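Local atomic coordinates of magnetosome protein MamA (Magnetospirillum gryphiswaldense, PDB entry 3AS8), a protein that probably acts as a tetratricopeptide-repeat scaffold that recognises copies of itself and assembles into complexes associated with the magnetosome. Residues 108-111 / 112-116. Numbering follows the deposited sequence.
Sequences VNFN and VRFRL. With SO4 (sulfate ion), chain C.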
loop_
_atom_site.group_PDB
_atom_site.type_symbol
_atom_site.label_atom_id
_atom_site.label_comp_id
_atom_site.label_asym_id
_atom_site.label_seq_id
_atom_site.Cartn_x
_atom_site.Cartn_y
_atom_site.Cartn_z
ATOM N N VAL A 108 -11.307 -7.701 -1.323
ATOM C CA VAL A 108 -12.090 -6.523 -1.653
ATOM C C VAL A 108 -11.330 -5.211 -1.513
ATOM O O VAL A 108 -11.911 -4.142 -1.659
ATOM C CB VAL A 108 -13.496 -6.539 -1.007
ATOM C CG1 VAL A 108 -14.313 -7.706 -1.667
ATOM C CG2 VAL A 108 -13.486 -6.646 0.584
ATOM N N ASN A 109 -10.016 -5.304 -1.286
ATOM C CA ASN A 109 -9.170 -4.125 -1.129
ATOM C C ASN A 109 -8.713 -3.654 -2.517
ATOM O O ASN A 109 -7.845 -4.276 -3.161
ATOM C CB ASN A 109 -7.989 -4.419 -0.206
ATOM C CG ASN A 109 -7.201 -3.223 0.105
ATOM O OD1 ASN A 109 -7.023 -2.358 -0.742
ATOM N ND2 ASN A 109 -6.719 -3.120 1.377
ATOM N N PHE A 110 -9.345 -2.595 -2.997
ATOM C CA PHE A 110 -9.097 -2.079 -4.339
ATOM C C PHE A 110 -7.683 -1.505 -4.484
ATOM O O PHE A 110 -6.994 -1.850 -5.399
ATOM C CB PHE A 110 -10.116 -1.008 -4.702
ATOM C CG PHE A 110 -9.801 -0.269 -5.993
ATOM C CD1 PHE A 110 -10.266 -0.744 -7.215
ATOM C CD2 PHE A 110 -9.039 0.890 -5.978
ATOM C CE1 PHE A 110 -9.976 -0.038 -8.368
ATOM C CE2 PHE A 110 -8.724 1.582 -7.150
ATOM C CZ PHE A 110 -9.182 1.120 -8.312
ATOM N N ASN A 111 -7.281 -0.607 -3.585
ATOM C CA ASN A 111 -5.985 0.016 -3.633
ATOM C C ASN A 111 -4.877 -1.003 -3.706
ATOM O O ASN A 111 -3.958 -0.835 -4.463
ATOM C CB ASN A 111 -5.728 1.018 -2.484
ATOM C CG ASN A 111 -4.551 1.922 -2.760
ATOM O OD1 ASN A 111 -4.426 2.451 -3.863
ATOM N ND2 ASN A 111 -3.629 2.029 -1.803
ATOM N N VAL A 112 -4.904 -1.999 -2.859
ATOM C CA VAL A 112 -3.861 -3.035 -2.877
ATOM C C VAL A 112 -3.751 -3.693 -4.256
ATOM O O VAL A 112 -2.655 -3.786 -4.851
ATOM C CB VAL A 112 -4.059 -4.082 -1.752
ATOM C CG1 VAL A 112 -3.220 -5.401 -2.045
ATOM C CG2 VAL A 112 -3.644 -3.544 -0.364
ATOM N N ARG A 113 -4.881 -4.030 -4.879
ATOM C CA ARG A 113 -4.834 -4.723 -6.161
ATOM C C ARG A 113 -4.363 -3.752 -7.235
ATOM O O ARG A 113 -3.615 -4.126 -8.113
ATOM C CB ARG A 113 -6.254 -5.231 -6.538
ATOM C CG ARG A 113 -6.373 -5.904 -7.871
ATOM C CD ARG A 113 -5.450 -7.060 -8.055
ATOM N NE ARG A 113 -5.866 -8.238 -7.310
ATOM C CZ ARG A 113 -5.277 -9.434 -7.383
ATOM N NH1 ARG A 113 -5.781 -10.438 -6.712
ATOM N NH2 ARG A 113 -4.258 -9.673 -8.173
ATOM N N PHE A 114 -4.834 -2.503 -7.181
ATOM C CA PHE A 114 -4.387 -1.445 -8.105
ATOM C C PHE A 114 -2.876 -1.203 -8.063
ATOM O O PHE A 114 -2.251 -1.297 -9.078
ATOM C CB PHE A 114 -5.125 -0.183 -7.884
ATOM C CG PHE A 114 -4.727 0.904 -8.839
ATOM C CD1 PHE A 114 -5.074 0.839 -10.194
ATOM C CD2 PHE A 114 -3.922 1.942 -8.424
ATOM C CE1 PHE A 114 -4.678 1.786 -11.046
ATOM C CE2 PHE A 114 -3.567 2.899 -9.245
ATOM C CZ PHE A 114 -3.900 2.852 -10.567
ATOM N N ARG A 115 -2.308 -1.049 -6.858
ATOM C CA ARG A 115 -0.884 -0.817 -6.700
ATOM C C ARG A 115 -0.055 -2.022 -7.081
ATOM O O ARG A 115 1.048 -1.873 -7.599
ATOM C CB ARG A 115 -0.564 -0.314 -5.260
ATOM C CG ARG A 115 -1.368 0.969 -4.866
ATOM C CD ARG A 115 -1.011 2.135 -5.671
ATOM N NE ARG A 115 -1.937 3.204 -5.364
ATOM C CZ ARG A 115 -2.013 4.366 -5.990
ATOM N NH1 ARG A 115 -2.962 5.227 -5.628
ATOM N NH2 ARG A 115 -1.153 4.678 -6.972
ATOM N N LEU A 116 -0.590 -3.217 -6.871
ATOM C CA LEU A 116 0.030 -4.415 -7.355
ATOM C C LEU A 116 0.147 -4.397 -8.889
ATOM O O LEU A 116 1.189 -4.706 -9.476
ATOM C CB LEU A 116 -0.766 -5.628 -6.934
ATOM C CG LEU A 116 -0.302 -6.984 -7.519
ATOM C CD1 LEU A 116 1.170 -7.234 -7.224
ATOM C CD2 LEU A 116 -1.216 -8.165 -7.005
HETATM S S SO4 C . -1.843 8.424 -7.081
HETATM O O1 SO4 C . -0.972 8.112 -5.940
HETATM O O2 SO4 C . -3.241 8.525 -6.640
HETATM O O3 SO4 C . -1.436 9.704 -7.661
HETATM O O4 SO4 C . -1.706 7.419 -8.136
HETATM O O HOH W 1 -4.918 5.714 -3.184
#
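Asn109 opens helix 110-122 as its N-cap: OD1 accepts the backbone N-H of Val112 at 3.0 Å, an almost straight bond whose donor stands well above the plane of the amide carbonyl. With CG anti to the backbone N (chi1 -173°), the amide turns back over the first helical turn, and its ND2 lies 3.6 Å from CG2 of Val112, the branch beside the Val112 backbone N. The Asn109 carbonyl adds a weak bond from Arg113 N. At Phe110, the backbone O receives Phe114 N at 2.9 Å, the first full-strength i+4 to i backbone bond here. The phenyl groups of Phe110 and Phe114 lie side by side and point the same way with planes only 5° apart, yet their centroids are 6.0 Å from each other and they barely overlap; what meets the Phe110 ring is Phe114 CB, over one face. Both rings pack on Val146 of helix 144-156, and Phe114 forms a cation-pi pair with Lys145. Asn111 repeats the backbone pattern, its O taking Arg115 N, and adds a side-chain bond one turn along, from Arg115 NE to Asn111 OD1 at 3.0 Å. OD1 meets the guanidinium at its edge, slightly out of its plane, and the amide and guanidinium planes stand 76° apart; Phe114 CE2 lies over one guanidinium face, toward its rim. A water bridges Arg115 NH1 and, weakly, Asn111 OD1. Arg115 NH2 donates to sulfate O4 at 3.0 Å, and NH1 more weakly to O2. This turn thus starts the helix within a tetratricopeptide-repeat region, its cap satisfying an N-H that has no earlier helical carbonyl. Asn111 restrains the guanidinium through NE while NH1 and NH2 of Arg115 face the sulfate, probably from the crystallisation liquor, consistent with a surface suited to anions.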